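Long-range contacts in PncC family amidohydrolase (Enterobacter asburiae, PDB 6L19), which probably hydrolyses the amide of nicotinamide mononucleotide, as its PncC (CinA C-terminal) family relatives do in pyridine nucleotide recycling: residues A102-A107 with W130-E135; A123-F128 with T138-F143. The protein carries 3 engineered substitutions. All coordinates share one frame; numbering follows the deposited sequence.

Interaction 1 (A102-A107 with W130-E135)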
ATOM      1  N   ALA A 102     -15.258  -0.949   2.999  1.00 23.02           N
ATOM      2  CA  ALA A 102     -15.103  -2.317   2.537  1.00 21.54           C
ATOM      3  C   ALA A 102     -15.917  -3.276   3.401  1.00 23.32           C
ATOM      4  O   ALA A 102     -16.363  -2.940   4.501  1.00 21.07           O
ATOM      5  CB  ALA A 102     -13.620  -2.713   2.542  1.00 21.94           C
ATOM      6  N   ASP A 103     -16.109  -4.490   2.881  1.00 21.34           N
ATOM      7  CA  ASP A 103     -16.772  -5.526   3.669  1.00 19.64           C
ATOM      8  C   ASP A 103     -15.800  -6.253   4.581  1.00 20.51           C
ATOM      9  O   ASP A 103     -16.186  -6.716   5.660  1.00 21.82           O
ATOM     10  CB  ASP A 103     -17.439  -6.542   2.747  1.00 15.10           C
ATOM     11  CG  ASP A 103     -18.500  -5.909   1.855  1.00 29.37           C
ATOM     12  OD1 ASP A 103     -19.481  -5.378   2.412  1.00 24.76           O
ATOM     13  OD2 ASP A 103     -18.342  -5.920   0.610  1.00 24.81           O
ATOM     14  N   ILE A 104     -14.553  -6.383   4.144  1.00 20.32           N
ATOM     15  CA  ILE A 104     -13.550  -7.217   4.799  1.00 22.45           C
ATOM     16  C   ILE A 104     -12.242  -6.446   4.835  1.00 21.58           C
ATOM     17  O   ILE A 104     -11.873  -5.793   3.853  1.00 18.81           O
ATOM     18  CB  ILE A 104     -13.374  -8.557   4.056  1.00 20.68           C
ATOM     19  CG1 ILE A 104     -14.675  -9.354   4.093  1.00 18.57           C
ATOM     20  CG2 ILE A 104     -12.231  -9.382   4.651  1.00 17.84           C
ATOM     21  CD1 ILE A 104     -14.589 -10.670   3.318  1.00 19.05           C
ATOM     22  N   SER A 105     -11.550  -6.503   5.969  1.00 18.20           N
ATOM     23  CA  SER A 105     -10.234  -5.901   6.090  1.00 17.59           C
ATOM     24  C   SER A 105      -9.258  -6.887   6.714  1.00 22.18           C
ATOM     25  O   SER A 105      -9.641  -7.750   7.505  1.00 19.22           O
ATOM     26  CB  SER A 105     -10.272  -4.610   6.921  1.00 16.97           C
ATOM     27  OG  SER A 105     -10.673  -4.896   8.244  1.00 20.12           O
ATOM     28  N   ILE A 106      -7.990  -6.752   6.326  1.00 20.38           N
ATOM     29  CA  ILE A 106      -6.868  -7.454   6.931  1.00 18.28           C
ATOM     30  C   ILE A 106      -5.924  -6.394   7.461  1.00 19.36           C
ATOM     31  O   ILE A 106      -5.603  -5.439   6.747  1.00 20.21           O
ATOM     32  CB  ILE A 106      -6.125  -8.352   5.916  1.00 21.52           C
ATOM     33  CG1 ILE A 106      -7.080  -9.317   5.211  1.00 20.67           C
ATOM     34  CG2 ILE A 106      -4.989  -9.120   6.601  1.00 21.56           C
ATOM     35  CD1 ILE A 106      -6.415 -10.037   3.998  1.00 19.66           C
ATOM     36  N   ALA A 107      -5.485  -6.550   8.699  1.00 14.01           N
ATOM     37  CA  ALA A 107      -4.442  -5.708   9.260  1.00 18.05           C
ATOM     38  C   ALA A 107      -3.292  -6.597   9.701  1.00 17.00           C
ATOM     39  O   ALA A 107      -3.511  -7.670  10.276  1.00 17.89           O
ATOM     40  CB  ALA A 107      -4.938  -4.883  10.464  1.00 13.98           C
ATOM     41  N   TRP A 130      -8.401 -10.111  10.976  1.00 16.33           N
ATOM     42  CA  TRP A 130      -9.315 -10.198   9.846  1.00 21.64           C
ATOM     43  C   TRP A 130     -10.682  -9.750  10.336  1.00 20.26           C
ATOM     44  O   TRP A 130     -11.252 -10.379  11.231  1.00 24.26           O
ATOM     45  CB  TRP A 130      -9.394 -11.622   9.288  1.00 18.69           C
ATOM     46  CG  TRP A 130      -8.068 -12.231   8.869  1.00 22.39           C
ATOM     47  CD1 TRP A 130      -7.565 -12.310   7.598  1.00 20.47           C
ATOM     48  CD2 TRP A 130      -7.114 -12.893   9.719  1.00 21.31           C
ATOM     49  NE1 TRP A 130      -6.337 -12.953   7.613  1.00 21.94           N
ATOM     50  CE2 TRP A 130      -6.048 -13.325   8.901  1.00 21.39           C
ATOM     51  CE3 TRP A 130      -7.055 -13.148  11.097  1.00 25.32           C
ATOM     52  CZ2 TRP A 130      -4.933 -13.996   9.415  1.00 22.67           C
ATOM     53  CZ3 TRP A 130      -5.959 -13.821  11.602  1.00 23.13           C
ATOM     54  CH2 TRP A 130      -4.910 -14.243  10.760  1.00 22.26           C
ATOM     55  N   ASN A 131     -11.191  -8.659   9.781  1.00 17.00           N
ATOM     56  CA  ASN A 131     -12.510  -8.141  10.120  1.00 15.45           C
ATOM     57  C   ASN A 131     -13.404  -8.471   8.929  1.00 22.49           C
ATOM     58  O   ASN A 131     -13.222  -7.913   7.844  1.00 20.39           O
ATOM     59  CB  ASN A 131     -12.451  -6.640  10.400  1.00 15.48           C
ATOM     60  CG  ASN A 131     -13.811  -6.046  10.789  1.00 25.44           C
ATOM     61  OD1 ASN A 131     -14.847  -6.491  10.322  1.00 20.15           O
ATOM     62  ND2 ASN A 131     -13.795  -5.028  11.649  1.00 18.77           N
ATOM     63  N   ILE A 132     -14.342  -9.395   9.126  1.00 20.27           N
ATOM     64  CA  ILE A 132     -15.260  -9.845   8.083  1.00 18.63           C
ATOM     65  C   ILE A 132     -16.638  -9.316   8.457  1.00 21.13           C
ATOM     66  O   ILE A 132     -17.288  -9.839   9.374  1.00 19.58           O
ATOM     67  CB  ILE A 132     -15.267 -11.371   7.941  1.00 19.44           C
ATOM     68  CG1 ILE A 132     -13.885 -11.886   7.529  1.00 22.56           C
ATOM     69  CG2 ILE A 132     -16.371 -11.808   6.954  1.00 17.31           C
ATOM     70  CD1 ILE A 132     -13.731 -13.397   7.680  1.00 28.20           C
ATOM     71  N   ARG A 133     -17.057  -8.245   7.786  1.00 22.91           N
ATOM     72  CA  ARG A 133     -18.337  -7.572   8.043  1.00 24.02           C
ATOM     73  C   ARG A 133     -18.632  -7.442   9.536  1.00 27.27           C
ATOM     74  O   ARG A 133     -19.685  -7.846  10.027  1.00 24.95           O
ATOM     75  CB  ARG A 133     -19.469  -8.281   7.300  1.00 24.23           C
ATOM     76  CG  ARG A 133     -19.297  -8.088   5.790  1.00 22.75           C
ATOM     77  CD  ARG A 133     -20.425  -8.576   4.925  1.00 25.50           C
ATOM     78  NE  ARG A 133     -21.769  -8.229   5.385  1.00 26.23           N
ATOM     79  CZ  ARG A 133     -22.370  -7.064   5.172  1.00 29.75           C
ATOM     80  NH1 ARG A 133     -21.741  -6.086   4.532  1.00 26.23           N
ATOM     81  NH2 ARG A 133     -23.609  -6.882   5.612  1.00 28.54           N
ATOM     82  N   GLY A 134     -17.671  -6.883  10.270  1.00 25.92           N
ATOM     83  CA  GLY A 134     -17.886  -6.497  11.650  1.00 24.02           C
ATOM     84  C   GLY A 134     -17.436  -7.497  12.697  1.00 29.56           C
ATOM     85  O   GLY A 134     -17.376  -7.139  13.877  1.00 29.02           O
ATOM     86  N   GLU A 135     -17.106  -8.727  12.312  1.00 26.58           N
ATOM     87  CA  GLU A 135     -16.581  -9.725  13.234  1.00 25.52           C
ATOM     88  C   GLU A 135     -15.090  -9.923  12.971  1.00 28.41           C
ATOM     89  O   GLU A 135     -14.686 -10.202  11.835  1.00 25.50           O
ATOM     90  CB  GLU A 135     -17.345 -11.051  13.097  1.00 23.47           C
ATOM     91  CG  GLU A 135     -18.791 -10.915  13.583  1.00 38.86           C
ATOM     92  CD  GLU A 135     -19.658 -12.155  13.354  1.00 47.52           C
ATOM     93  OE1 GLU A 135     -19.124 -13.219  12.969  1.00 40.81           O
ATOM     94  OE2 GLU A 135     -20.887 -12.053  13.568  1.00 54.17           O
TER
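Strands 104-110 and 125-132 run antiparallel next to each other in the mixed five-stranded sheet of this alpha/beta fold, and Ile-104 to Ile-106 pair with Trp-130 to Ile-132 where the first strand begins and the second ends. Ser-105 and Asn-131 form the hydrogen-bonded pair: Ser-105 N donates to Asn-131 O and Asn-131 N to Ser-105 O, each over 2.9 Å. Two residues further out, Arg-133 N reaches Asp-103 O at 2.8 Å, which carries the ladder past the strand end into the type I' turn from Ile-132 to Glu-135.

On one face Ile-104 and Ile-132 lie side by side, with CG1 of Ile-104 4.1 Å from CG2 of Ile-132. Next to them Ile-106 slants across Trp-130 and sets its CG1 3.9 Å from the indole CD1. Helix 147-165 covers this face, where Trp-130 NE1 donates to Ser-158 O. The other face carries Ser-105, whose OG lies against CB of Asn-131 and is hydrogen-bonded to Ala-93 O of helix 86-100. With CG of Asn-131 anti to its own N (chi1 -179°), OD1 accepts from Gly-134 N in an Asx motif that overlaps the turn.

Beyond the paired strands, the buried Asp-103 and the exposed Arg-133 point the same way, their carboxylate and guanidinium planes 59° apart. Asp-103 OD2 is held by Arg-29 N, while OD1 is met on its anti side, from outside the carboxylate plane, by Arg-133 NH1 at 3.2 Å in a salt bridge bent to 136° at the hydrogen.

Interaction 2 (A123-F128 with T138-F143). Engineered in segment 138-143: Met-141 (natural residue Val).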
ATOM      1  N   ALA A 123      12.101 -10.780  17.095  1.00 29.43           N
ATOM      2  CA  ALA A 123      11.986 -10.568  15.664  1.00 30.98           C
ATOM      3  C   ALA A 123      11.216 -11.723  15.040  1.00 27.53           C
ATOM      4  O   ALA A 123      11.333 -12.871  15.468  1.00 31.69           O
ATOM      5  CB  ALA A 123      13.381 -10.445  15.042  1.00 33.88           C
ATOM      6  N   GLY A 124      10.392 -11.419  14.043  1.00 31.05           N
ATOM      7  CA  GLY A 124       9.581 -12.443  13.420  1.00 24.11           C
ATOM      8  C   GLY A 124       8.208 -12.607  14.031  1.00 28.46           C
ATOM      9  O   GLY A 124       7.391 -13.359  13.493  1.00 24.54           O
ATOM     10  N   THR A 125       7.919 -11.916  15.123  1.00 22.28           N
ATOM     11  CA  THR A 125       6.581 -11.940  15.701  1.00 28.08           C
ATOM     12  C   THR A 125       5.658 -11.032  14.897  1.00 22.55           C
ATOM     13  O   THR A 125       5.959  -9.846  14.715  1.00 25.15           O
ATOM     14  CB  THR A 125       6.637 -11.493  17.156  1.00 26.98           C
ATOM     15  OG1 THR A 125       7.504 -12.383  17.874  1.00 30.92           O
ATOM     16  CG2 THR A 125       5.238 -11.500  17.769  1.00 22.83           C
ATOM     17  N   VAL A 126       4.544 -11.580  14.410  1.00 21.93           N
ATOM     18  CA  VAL A 126       3.604 -10.818  13.589  1.00 20.34           C
ATOM     19  C   VAL A 126       2.183 -11.074  14.083  1.00 21.40           C
ATOM     20  O   VAL A 126       1.803 -12.226  14.322  1.00 21.91           O
ATOM     21  CB  VAL A 126       3.734 -11.165  12.090  1.00 22.28           C
ATOM     22  CG1 VAL A 126       2.937 -10.176  11.246  1.00 17.39           C
ATOM     23  CG2 VAL A 126       5.230 -11.175  11.653  1.00 16.16           C
ATOM     24  N   CYS A 127       1.407  -9.998  14.239  1.00 20.02           N
ATOM     25  CA  CYS A 127      -0.001 -10.063  14.611  1.00 21.62           C
ATOM     26  C   CYS A 127      -0.884  -9.737  13.414  1.00 18.89           C
ATOM     27  O   CYS A 127      -0.548  -8.894  12.570  1.00 19.21           O
ATOM     28  CB  CYS A 127      -0.333  -9.094  15.755  1.00 22.90           C
ATOM     29  SG  CYS A 127       0.536  -9.482  17.305  1.00 26.11           S
ATOM     30  N   PHE A 128      -2.028 -10.396  13.373  1.00 18.50           N
ATOM     31  CA  PHE A 128      -2.966 -10.338  12.266  1.00 18.19           C
ATOM     32  C   PHE A 128      -4.364 -10.098  12.799  1.00 19.83           C
ATOM     33  O   PHE A 128      -4.736 -10.663  13.829  1.00 18.42           O
ATOM     34  CB  PHE A 128      -2.978 -11.660  11.483  1.00 17.58           C
ATOM     35  CG  PHE A 128      -1.642 -12.045  10.891  1.00 19.08           C
ATOM     36  CD1 PHE A 128      -0.685 -12.708  11.657  1.00 22.09           C
ATOM     37  CD2 PHE A 128      -1.356 -11.766   9.557  1.00 18.21           C
ATOM     38  CE1 PHE A 128       0.552 -13.072  11.103  1.00 20.43           C
ATOM     39  CE2 PHE A 128      -0.134 -12.117   8.991  1.00 14.66           C
ATOM     40  CZ  PHE A 128       0.827 -12.776   9.765  1.00 20.94           C
ATOM     41  N   THR A 138      -8.323 -12.635  15.389  1.00 24.52           N
ATOM     42  CA  THR A 138      -6.929 -12.221  15.471  1.00 20.70           C
ATOM     43  C   THR A 138      -6.048 -13.436  15.734  1.00 27.56           C
ATOM     44  O   THR A 138      -6.493 -14.435  16.315  1.00 24.01           O
ATOM     45  CB  THR A 138      -6.677 -11.182  16.582  1.00 23.72           C
ATOM     46  OG1 THR A 138      -7.019 -11.762  17.843  1.00 27.64           O
ATOM     47  CG2 THR A 138      -7.489  -9.891  16.362  1.00 24.13           C
ATOM     48  N   ARG A 139      -4.786 -13.331  15.326  0.54 24.59           N
ATOM     49  CA  ARG A 139      -3.815 -14.363  15.645  0.54 25.01           C
ATOM     50  C   ARG A 139      -2.427 -13.751  15.692  0.54 27.57           C
ATOM     51  O   ARG A 139      -2.159 -12.708  15.085  0.54 25.64           O
ATOM     52  CB  ARG A 139      -3.851 -15.515  14.636  0.54 29.35           C
ATOM     53  CG  ARG A 139      -4.610 -16.733  15.144  0.54 33.77           C
ATOM     54  CD  ARG A 139      -5.574 -17.246  14.090  0.54 33.53           C
ATOM     55  NE  ARG A 139      -6.480 -18.267  14.610  0.54 35.94           N
ATOM     56  CZ  ARG A 139      -7.501 -18.020  15.423  0.54 33.06           C
ATOM     57  NH1 ARG A 139      -7.753 -16.785  15.822  0.54 29.96           N
ATOM     58  NH2 ARG A 139      -8.273 -19.014  15.836  0.54 37.86           N
ATOM     59  N   THR A 140      -1.548 -14.423  16.427  1.00 26.31           N
ATOM     60  CA  THR A 140      -0.144 -14.051  16.531  1.00 26.02           C
ATOM     61  C   THR A 140       0.699 -15.226  16.053  1.00 29.41           C
ATOM     62  O   THR A 140       0.421 -16.376  16.401  1.00 31.49           O
ATOM     63  CB  THR A 140       0.234 -13.663  17.963  1.00 26.18           C
ATOM     64  OG1 THR A 140      -0.574 -12.561  18.390  1.00 30.60           O
ATOM     65  CG2 THR A 140       1.701 -13.264  18.044  1.00 23.30           C
ATOM     66  N   MET A 141       1.702 -14.943  15.236  1.00 28.50           N
ATOM     67  CA  MET A 141       2.584 -15.973  14.709  1.00 26.66           C
ATOM     68  C   MET A 141       4.022 -15.547  14.957  1.00 27.00           C
ATOM     69  O   MET A 141       4.341 -14.357  14.951  1.00 26.91           O
ATOM     70  CB  MET A 141       2.381 -16.181  13.198  1.00 25.39           C
ATOM     71  CG  MET A 141       1.045 -16.786  12.785  1.00 36.41           C
ATOM     72  SD  MET A 141       0.637 -18.398  13.462  1.00 20.70           S
ATOM     73  CE  MET A 141       1.372 -19.400  12.210  1.00 29.90           C
ATOM     74  N   LEU A 142       4.893 -16.522  15.163  1.00 27.57           N
ATOM     75  CA  LEU A 142       6.326 -16.265  15.160  1.00 29.20           C
ATOM     76  C   LEU A 142       6.922 -16.949  13.934  1.00 26.92           C
ATOM     77  O   LEU A 142       6.868 -18.177  13.820  1.00 27.62           O
ATOM     78  CB  LEU A 142       6.976 -16.757  16.450  1.00 29.81           C
ATOM     79  CG  LEU A 142       8.494 -16.609  16.430  1.00 37.35           C
ATOM     80  CD1 LEU A 142       8.876 -15.140  16.451  1.00 31.34           C
ATOM     81  CD2 LEU A 142       9.096 -17.340  17.622  1.00 42.94           C
ATOM     82  N   PHE A 143       7.456 -16.154  13.008  1.00 29.75           N
ATOM     83  CA  PHE A 143       7.998 -16.660  11.751  1.00 27.33           C
ATOM     84  C   PHE A 143       9.519 -16.684  11.806  1.00 31.53           C
ATOM     85  O   PHE A 143      10.146 -15.695  12.206  1.00 27.10           O
ATOM     86  CB  PHE A 143       7.553 -15.798  10.569  1.00 24.25           C
ATOM     87  CG  PHE A 143       6.076 -15.848  10.299  1.00 28.11           C
ATOM     88  CD1 PHE A 143       5.473 -17.030   9.912  1.00 20.18           C
ATOM     89  CD2 PHE A 143       5.291 -14.707  10.444  1.00 27.50           C
ATOM     90  CE1 PHE A 143       4.105 -17.077   9.650  1.00 26.36           C
ATOM     91  CE2 PHE A 143       3.916 -14.738  10.185  1.00 21.00           C
ATOM     92  CZ  PHE A 143       3.321 -15.927   9.787  1.00 24.28           C
TER
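Phe-128 and Phe-143 meet edge to edge, with the ring planes roughly perpendicular, across the far end of the beta hairpin formed by strands 125-132 and 135-142. The two side chains come from opposite directions, and CZ of Phe-128 stops 3.7 Å from CE2 of Phe-143, each atom lying near the plane of the other ring. Phe-143 follows the last strand residue, and its CG stands beside its own N (chi1 -66°), which brings the ring back over the hairpin. Val-126 crosses it at about a right angle and sets CG2 against the ring edge, 3.7 Å from CD2 of Phe-143. Met-141, an engineered residue in place of valine, also crosses Phe-128 nearly perpendicularly; its CG lies 4.1 Å from CE1 of Phe-128, whereas the chain, bent at chi2 and chi3, leads its end away. The face carrying Val-126, Phe-128 and Met-141 is turned to helix 147-165, from which Phe-157 makes an edge-to-face contact with Phe-128.

The other face carries Thr-125, Cys-127, Thr-140 and Leu-142. Thr-125 and Thr-140 approach obliquely through their CG2 methyls, and Leu-142, with CG anti to N (chi1 175°), brings CD1 to 3.4 Å from OG1 of Thr-125. That hydroxyl is hydrogen-bonded to Ala-122 O, and OG1 of Thr-140 to Glu-86 OE2.

Between the two faces, the antiparallel ladder is regular at Val-126 and Met-141: Val-126 N donates to Met-141 O, and Met-141 N to Val-126 O. Phe-128 and Arg-139 repeat the reciprocal pattern. At the end of the ladder Phe-143 N makes an almost straight bond of 2.8 Å to Gly-124 O, although the donor stands 42° out of that carbonyl's plane.

Both interactions use strand 125-132, which lies between strands 104-110 and 135-142 in the five-stranded sheet. Interaction 1 pairs its C-terminal end with strand 104-110, and interaction 2 pairs its N-terminal half with strand 135-142, the outermost strand within this chain. Their centres are 18 Å apart, and their segments alternate along the sequence: 102-107, 123-128, 130-135, 138-143. They nevertheless touch, because CZ3 of Trp-130 packs against Arg-139 N at 3.9 Å. Interaction 1 joins the hairpin of strands 125-132 and 135-142 to the parallel strands, while interaction 2 pairs the hairpin's own two strands, and helix 147-165 packs on residues of both contacts.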